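Side-chain contacts in glutamate receptor 1 (Adineta vaga, PDB 4IO2), which binds L-glutamate through its extracellular ligand-binding domain and, as a member of its receptor family, probably gates an ion channel: residues A[102-107]-A[236-241]; A[142-147]-A[200-205]; A[164-169]-A[190-195]. All coordinates share one frame; numbering follows the deposited sequence.

How the contacts relate
Contacts 2 and 3 are buried packing, while contact 1 is partly buried and polar. Contact 1 ties strand 103-112 to helix 233-242 through one lysine, two strand side chains and two waters. Contact 2 sets helix 140-148 against strand 200-211 with an aromatic pair and adds a water bridge between opposite charges. Contact 3 closes a loop over helix 162-170 with two tyrosines and two leucines, without a hydrogen bond between its segments. Contacts 1 and 2 share a sheet, in which strands 103-112 and 200-211 are neighbours. Contact 3 touches neither of the others. In sequence it nests inside contact 2, which nests inside contact 1.

Contact 1 of 3, residues A[102-107]-A[236-241]; sequences ISDNSM and NLKKKW
Lys238 reaches out from its helix to the side chains of Ser103 and Asp104 on the strand. The two backbones stay well apart, with the nearest CA atoms, those of Ser103 and Lys238, 9.0 Å from each other. The lysine chain is extended except for one bend at chi3 (-75°). That bend turns CE and NZ toward the strand. Lys238 NZ donates a hydrogen bond to Ser103 OG at 3.1 Å, and the CE of Lys238 lies beside the same hydroxyl.

Ser103 OG stands opposite its own backbone N (chi1 -178°). It donates its own hydrogen bond to the backbone O of Asp104, 2.8 Å away. This bond lies in the carbonyl plane, on a lone pair, and meets the C=O at 134°. The hydroxyl thus accepts from the lysine and donates to the strand backbone.

Asp104 crosses the lysine at about a right angle. Its OD1 is 3.8 Å from Lys238 NZ, a long salt bridge. Water lies between the two groups. One water donates to Asp104 OD1 and lies so close to Lys238 NZ that this second link is doubtful in detail. Another accepts from both Asp104 N and Lys238 NZ. The ammonium group thus faces a hydroxyl, a carboxylate and two waters.

Elsewhere on the helix, Leu237 and Trp241 pack on helix 40-52. Next along the strand, Asn105 ND2 hydrogen-bonds to OD1 of Asp180, a glutamate-binding residue. The side chain of Ser103 is about 10 Å from the bound glutamate. The contact is a water-assisted polar bridge between a strand and a helix, beside the ligand cleft of a periplasmic-binding-protein-like domain.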
# COMPACT_ATOMS: atom_id res chain seq x y z
N ILE A 102 -4.81 -2.30 4.78
CA ILE A 102 -5.51 -1.36 5.65
C ILE A 102 -4.70 -0.10 5.97
O ILE A 102 -5.28 0.90 6.41
CB ILE A 102 -6.03 -2.03 6.94
CG1 ILE A 102 -4.89 -2.57 7.81
CG2 ILE A 102 -7.05 -3.16 6.57
CD1 ILE A 102 -5.43 -3.07 9.19
N SER A 103 -3.38 -0.16 5.76
CA SER A 103 -2.50 0.96 6.07
C SER A 103 -1.16 0.76 5.39
O SER A 103 -0.71 -0.39 5.27
CB SER A 103 -2.27 1.05 7.59
OG SER A 103 -1.44 2.17 7.95
N ASP A 104 -0.53 1.84 4.97
CA ASP A 104 0.87 1.80 4.67
C ASP A 104 1.67 1.69 5.96
O ASP A 104 1.15 1.83 7.07
CB ASP A 104 1.29 3.03 3.85
CG ASP A 104 1.07 4.36 4.58
OD1 ASP A 104 0.98 4.39 5.82
OD2 ASP A 104 0.99 5.42 3.88
N ASN A 105 2.93 1.33 5.82
CA ASN A 105 3.81 1.14 6.96
C ASN A 105 5.23 1.32 6.51
O ASN A 105 5.55 1.21 5.32
CB ASN A 105 3.63 -0.27 7.58
CG ASN A 105 4.45 -0.46 8.84
OD1 ASN A 105 4.32 0.30 9.79
ND2 ASN A 105 5.29 -1.50 8.86
N SER A 106 6.07 1.57 7.50
CA SER A 106 7.52 1.56 7.34
C SER A 106 8.07 1.48 8.78
O SER A 106 7.31 1.55 9.76
CB SER A 106 8.02 2.81 6.64
OG SER A 106 7.61 3.95 7.38
N MET A 107 9.37 1.27 8.90
CA MET A 107 10.01 1.17 10.21
C MET A 107 10.91 2.35 10.46
O MET A 107 11.38 2.99 9.51
CB MET A 107 10.79 -0.14 10.41
CG MET A 107 9.92 -1.37 10.32
SD MET A 107 10.80 -2.87 10.80
CE MET A 107 11.73 -3.22 9.34
N ASN A 236 -10.09 8.53 8.92
CA ASN A 236 -10.71 9.03 10.14
C ASN A 236 -10.29 8.24 11.37
O ASN A 236 -10.02 8.79 12.43
CB ASN A 236 -12.24 8.96 10.06
CG ASN A 236 -12.82 9.83 8.99
OD1 ASN A 236 -12.20 10.79 8.51
ND2 ASN A 236 -14.09 9.52 8.64
N LEU A 237 -10.20 6.93 11.20
CA LEU A 237 -9.82 6.06 12.29
C LEU A 237 -8.37 6.29 12.69
O LEU A 237 -8.04 6.31 13.88
CB LEU A 237 -9.98 4.59 11.91
CG LEU A 237 -11.38 4.03 12.01
CD1 LEU A 237 -11.37 2.59 11.54
CD2 LEU A 237 -11.82 4.13 13.47
N LYS A 238 -7.51 6.46 11.69
CA LYS A 238 -6.11 6.72 11.99
C LYS A 238 -5.98 8.03 12.79
O LYS A 238 -5.26 8.09 13.80
CB LYS A 238 -5.26 6.72 10.72
CG LYS A 238 -3.76 6.80 11.01
CD LYS A 238 -2.95 6.74 9.73
CE LYS A 238 -2.92 5.31 9.18
NZ LYS A 238 -2.10 5.18 7.93
N LYS A 239 -6.67 9.08 12.35
CA LYS A 239 -6.62 10.36 13.03
C LYS A 239 -7.13 10.23 14.46
O LYS A 239 -6.50 10.71 15.42
CB LYS A 239 -7.40 11.44 12.27
CG LYS A 239 -7.52 12.78 12.98
CD LYS A 239 -8.30 13.81 12.16
CE LYS A 239 -8.48 15.15 12.89
NZ LYS A 239 -9.05 16.23 12.03
N LYS A 240 -8.24 9.52 14.64
CA LYS A 240 -8.85 9.36 15.97
C LYS A 240 -7.88 8.75 16.99
O LYS A 240 -7.77 9.21 18.11
CB LYS A 240 -10.11 8.48 15.88
CG LYS A 240 -10.73 8.13 17.22
CD LYS A 240 -11.98 7.26 17.08
CE LYS A 240 -12.48 6.85 18.46
NZ LYS A 240 -13.67 5.94 18.38
N TRP A 241 -7.19 7.68 16.60
CA TRP A 241 -6.35 6.94 17.52
C TRP A 241 -4.90 7.41 17.58
O TRP A 241 -4.23 7.16 18.58
CB TRP A 241 -6.43 5.43 17.20
CG TRP A 241 -7.81 4.90 17.52
CD1 TRP A 241 -8.86 4.68 16.65
CD2 TRP A 241 -8.33 4.62 18.84
NE1 TRP A 241 -9.96 4.25 17.35
CE2 TRP A 241 -9.68 4.22 18.68
CE3 TRP A 241 -7.78 4.65 20.12
CZ2 TRP A 241 -10.48 3.84 19.75
CZ3 TRP A 241 -8.58 4.30 21.21
CH2 TRP A 241 -9.93 3.90 21.02
O HOH W 1 -2.36 4.39 4.99
O HOH W 2 -0.05 6.51 7.41

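Contact 2 of 3, residues A[142-147]-A[200-205]; sequences EDYYLR and EDFDKS
Tyr144 lays one face of its ring against Phe202. Its CG stands opposite the backbone N (chi1 -179°), which carries the ring off the helix toward the strand. Beyond CB and CG the ring splits its contacts. On one branch, CD1 and CE1 meet Phe202 CE2, and CE1 also meets Phe202 CD2. On the other, CD2 lies 4.0 Å from Asp203 CB, while CE2 approaches Phe202 CD2. CZ comes closest, 3.5 Å from Phe202 CD2, which sits over the face near the rim. The rings of Tyr144 and Phe202 are inclined at 48°, an oblique pair. At the tip, OH passes 3.9 Å from Phe202 CD2 and makes a hydrogen bond with Lys124 NZ.

Asp203 runs alongside the tyrosine, pointing the other way. Its OD1 is 4.6 Å from Arg147 NH2, too far for a salt bridge. A water spans the gap: it accepts from Arg147 NH2 and donates to Asp203 OD1.

The side chain of Asp203 is about 5 Å from that of Ala140, a glutamate-binding residue at the start of helix 140-148. Met120 of helix 120-125 touches both rings, and Phe202 meets Phe178 edge-to-face. The pair sits between helices 140-148 and 120-125 and the sheet.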
# COMPACT_ATOMS: atom_id res chain seq x y z
N GLU A 142 12.94 -8.55 12.18
CA GLU A 142 13.94 -9.61 12.31
C GLU A 142 14.44 -10.01 10.94
O GLU A 142 15.65 -10.16 10.74
CB GLU A 142 13.39 -10.82 13.07
CG GLU A 142 14.40 -11.93 13.25
CD GLU A 142 13.84 -13.18 13.96
OE1 GLU A 142 12.57 -13.29 14.11
OE2 GLU A 142 14.68 -14.02 14.40
N ASP A 143 13.53 -10.17 9.97
CA ASP A 143 14.05 -10.54 8.66
C ASP A 143 14.79 -9.42 7.95
O ASP A 143 15.74 -9.68 7.21
CB ASP A 143 13.02 -11.23 7.79
CG ASP A 143 12.64 -12.60 8.35
OD1 ASP A 143 13.53 -13.42 8.72
OD2 ASP A 143 11.45 -12.80 8.52
N TYR A 144 14.41 -8.17 8.22
CA TYR A 144 15.18 -7.05 7.70
C TYR A 144 16.60 -7.09 8.25
O TYR A 144 17.57 -6.93 7.51
CB TYR A 144 14.50 -5.70 8.04
CG TYR A 144 15.26 -4.53 7.50
CD1 TYR A 144 16.32 -3.98 8.23
CD2 TYR A 144 14.94 -3.96 6.27
CE1 TYR A 144 17.03 -2.92 7.73
CE2 TYR A 144 15.66 -2.91 5.77
CZ TYR A 144 16.69 -2.40 6.50
OH TYR A 144 17.42 -1.34 5.99
N TYR A 145 16.72 -7.26 9.55
CA TYR A 145 18.03 -7.32 10.19
C TYR A 145 18.88 -8.40 9.54
O TYR A 145 20.07 -8.16 9.21
CB TYR A 145 17.86 -7.59 11.68
CG TYR A 145 19.18 -7.66 12.41
CD1 TYR A 145 19.89 -8.84 12.47
CD2 TYR A 145 19.72 -6.54 13.04
CE1 TYR A 145 21.09 -8.94 13.11
CE2 TYR A 145 20.94 -6.62 13.67
CZ TYR A 145 21.61 -7.83 13.72
OH TYR A 145 22.82 -7.95 14.36
N LEU A 146 18.32 -9.60 9.40
CA LEU A 146 19.09 -10.74 8.93
C LEU A 146 19.55 -10.55 7.47
O LEU A 146 20.65 -10.97 7.11
CB LEU A 146 18.28 -12.03 9.08
CG LEU A 146 18.04 -12.49 10.52
CD1 LEU A 146 17.04 -13.64 10.57
CD2 LEU A 146 19.34 -12.82 11.23
N ARG A 147 18.75 -9.87 6.65
CA ARG A 147 19.17 -9.61 5.27
C ARG A 147 20.12 -8.42 5.12
O ARG A 147 21.05 -8.47 4.32
CB ARG A 147 17.96 -9.39 4.37
CG ARG A 147 18.34 -9.19 2.89
CD ARG A 147 17.14 -8.86 1.99
NE ARG A 147 16.55 -7.61 2.45
CZ ARG A 147 15.41 -7.51 3.13
NH1 ARG A 147 14.64 -8.58 3.36
NH2 ARG A 147 15.04 -6.31 3.55
N GLU A 200 16.03 7.98 8.34
CA GLU A 200 14.96 7.85 7.37
C GLU A 200 14.15 6.61 7.66
O GLU A 200 14.61 5.64 8.24
CB GLU A 200 15.55 7.74 5.96
CG GLU A 200 16.37 8.95 5.54
CD GLU A 200 17.06 8.71 4.22
OE1 GLU A 200 16.61 7.80 3.48
OE2 GLU A 200 18.06 9.42 3.93
N ASP A 201 12.91 6.65 7.20
CA ASP A 201 12.04 5.49 7.22
C ASP A 201 12.70 4.38 6.39
O ASP A 201 13.49 4.68 5.47
CB ASP A 201 10.65 5.84 6.67
CG ASP A 201 10.06 7.16 7.26
OD1 ASP A 201 10.43 7.57 8.38
OD2 ASP A 201 9.17 7.77 6.62
N PHE A 202 12.41 3.12 6.72
CA PHE A 202 12.88 2.03 5.89
C PHE A 202 11.87 0.88 5.86
O PHE A 202 10.94 0.83 6.66
CB PHE A 202 14.27 1.58 6.36
CG PHE A 202 14.33 1.07 7.78
CD1 PHE A 202 14.41 1.95 8.85
CD2 PHE A 202 14.30 -0.29 8.06
CE1 PHE A 202 14.45 1.48 10.17
CE2 PHE A 202 14.34 -0.75 9.38
CZ PHE A 202 14.41 0.14 10.43
N ASP A 203 12.08 -0.06 4.96
CA ASP A 203 11.20 -1.22 4.79
C ASP A 203 9.75 -0.83 4.57
O ASP A 203 8.85 -1.28 5.28
CB ASP A 203 11.32 -2.20 5.96
CG ASP A 203 10.88 -3.60 5.60
OD1 ASP A 203 11.17 -4.06 4.49
OD2 ASP A 203 10.15 -4.24 6.40
N LYS A 204 9.54 0.03 3.59
CA LYS A 204 8.20 0.42 3.16
C LYS A 204 7.39 -0.83 2.91
O LYS A 204 7.83 -1.77 2.19
CB LYS A 204 8.25 1.26 1.89
CG LYS A 204 9.11 2.51 2.00
CD LYS A 204 9.02 3.17 3.36
CE LYS A 204 9.96 4.37 3.47
NZ LYS A 204 11.04 4.40 2.45
N SER A 205 6.22 -0.88 3.52
CA SER A 205 5.44 -2.08 3.55
C SER A 205 3.96 -1.73 3.78
O SER A 205 3.57 -0.58 3.73
CB SER A 205 6.03 -2.98 4.67
OG SER A 205 6.12 -2.26 5.91
O HOH W 3 12.34 -6.53 4.76

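Contact 3 of 3, residues A[164-169]-A[190-195]; sequences EMYDSL and NIYCNL
Tyr166 and Tyr192 both set CG opposite the carbonyl carbon, with chi1 at -52° and -70°. These torsions send the two rings toward each other from the helix and the loop. The side chains cross at about a right angle, yet the ring planes are inclined by only 33°. The closest atoms are Tyr166 CD2 and Tyr192 CE2, at 3.4 Å, with Tyr192 CE2 over the Tyr166 face near its rim. In return, Tyr166 CB makes a CH-pi contact over the Tyr192 ring, 4.1 Å from its centroid. Tyr192 OH also lies near Tyr166 CD2 and is hydrogen-bonded to Gln163 NE2, one turn before Tyr166.

A type I beta turn from Tyr192 to Leu195 folds the loop back on itself, closed by a hydrogen bond from Leu195 N to Tyr192 O at 3.2 Å. It leads from helix 181-190 into strand 195-198. Cys193, inside this turn, forms a disulfide with Cys247, so the chain's C-terminal end is tied to the same loop.

Leu195 divides its two methyls between two helix residues. Its CD1 rests 3.9 Å from Tyr166 CD1, and its CD2 lies 4.1 Å from Leu169 CB. Val187 of helix 181-190 touches both tyrosines.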
# COMPACT_ATOMS: atom_id res chain seq x y z
N GLU A 164 10.16 -5.37 26.77
CA GLU A 164 11.59 -5.66 26.88
C GLU A 164 12.40 -4.68 26.02
O GLU A 164 13.50 -4.28 26.41
CB GLU A 164 11.89 -7.14 26.54
CG GLU A 164 13.02 -7.72 27.37
CD GLU A 164 13.56 -9.06 26.91
OE1 GLU A 164 12.92 -9.72 26.08
OE2 GLU A 164 14.63 -9.47 27.42
N MET A 165 11.87 -4.31 24.84
CA MET A 165 12.55 -3.34 24.00
C MET A 165 12.71 -2.03 24.79
O MET A 165 13.80 -1.49 24.87
CB MET A 165 11.81 -3.15 22.68
CG MET A 165 12.42 -2.23 21.69
SD MET A 165 11.47 -2.23 20.17
CE MET A 165 9.88 -1.57 20.69
N TYR A 166 11.61 -1.49 25.32
CA TYR A 166 11.68 -0.19 26.01
C TYR A 166 12.63 -0.27 27.20
O TYR A 166 13.51 0.58 27.38
CB TYR A 166 10.28 0.26 26.50
CG TYR A 166 9.19 0.28 25.45
CD1 TYR A 166 9.42 0.77 24.16
CD2 TYR A 166 7.94 -0.24 25.72
CE1 TYR A 166 8.42 0.79 23.22
CE2 TYR A 166 6.93 -0.23 24.78
CZ TYR A 166 7.17 0.27 23.53
OH TYR A 166 6.17 0.25 22.58
N ASP A 167 12.47 -1.32 28.01
CA ASP A 167 13.29 -1.46 29.22
C ASP A 167 14.78 -1.62 28.90
O ASP A 167 15.64 -1.09 29.62
CB ASP A 167 12.80 -2.64 30.04
CG ASP A 167 11.41 -2.42 30.62
OD1 ASP A 167 10.91 -1.30 30.56
OD2 ASP A 167 10.81 -3.39 31.12
N SER A 168 15.10 -2.32 27.83
CA SER A 168 16.50 -2.56 27.50
C SER A 168 17.18 -1.28 26.98
O SER A 168 18.35 -1.05 27.24
CB SER A 168 16.62 -3.67 26.46
OG SER A 168 16.16 -4.88 27.00
N LEU A 169 16.44 -0.47 26.24
CA LEU A 169 16.93 0.83 25.86
C LEU A 169 17.14 1.70 27.09
O LEU A 169 18.20 2.28 27.27
CB LEU A 169 15.94 1.50 24.92
CG LEU A 169 16.04 0.99 23.48
CD1 LEU A 169 14.80 1.46 22.70
CD2 LEU A 169 17.33 1.46 22.82
N ASN A 190 3.65 9.83 23.51
CA ASN A 190 2.64 9.77 24.56
C ASN A 190 2.98 9.00 25.81
O ASN A 190 2.34 9.21 26.83
CB ASN A 190 1.37 9.14 23.97
CG ASN A 190 0.70 10.04 22.96
OD1 ASN A 190 0.04 11.01 23.34
ND2 ASN A 190 0.90 9.75 21.67
N ILE A 191 3.94 8.08 25.75
CA ILE A 191 4.19 7.18 26.88
C ILE A 191 5.62 7.21 27.34
O ILE A 191 5.85 7.38 28.53
CB ILE A 191 3.75 5.74 26.57
CG1 ILE A 191 2.24 5.75 26.28
CG2 ILE A 191 4.11 4.79 27.72
CD1 ILE A 191 1.80 4.53 25.61
N TYR A 192 6.55 7.04 26.41
CA TYR A 192 7.99 7.07 26.70
C TYR A 192 8.64 8.32 26.15
O TYR A 192 9.23 8.30 25.07
CB TYR A 192 8.68 5.82 26.15
CG TYR A 192 8.31 4.59 26.91
CD1 TYR A 192 8.98 4.24 28.05
CD2 TYR A 192 7.29 3.77 26.48
CE1 TYR A 192 8.64 3.10 28.74
CE2 TYR A 192 6.95 2.64 27.17
CZ TYR A 192 7.61 2.33 28.31
OH TYR A 192 7.27 1.21 29.00
N CYS A 193 8.52 9.40 26.92
CA CYS A 193 8.91 10.71 26.46
C CYS A 193 10.44 10.85 26.33
O CYS A 193 10.91 11.79 25.69
CB CYS A 193 8.34 11.77 27.41
SG CYS A 193 6.50 11.72 27.56
N ASN A 194 11.20 9.92 26.91
CA ASN A 194 12.66 9.96 26.83
C ASN A 194 13.26 8.97 25.82
O ASN A 194 14.47 8.73 25.77
CB ASN A 194 13.28 9.72 28.22
CG ASN A 194 12.87 10.77 29.23
OD1 ASN A 194 12.77 11.97 28.91
ND2 ASN A 194 12.65 10.33 30.47
N LEU A 195 12.39 8.38 25.03
CA LEU A 195 12.81 7.59 23.87
C LEU A 195 12.46 8.44 22.65
O LEU A 195 11.60 9.29 22.73
CB LEU A 195 12.07 6.23 23.80
CG LEU A 195 12.39 5.27 24.94
CD1 LEU A 195 11.68 3.95 24.76
CD2 LEU A 195 13.88 5.01 25.11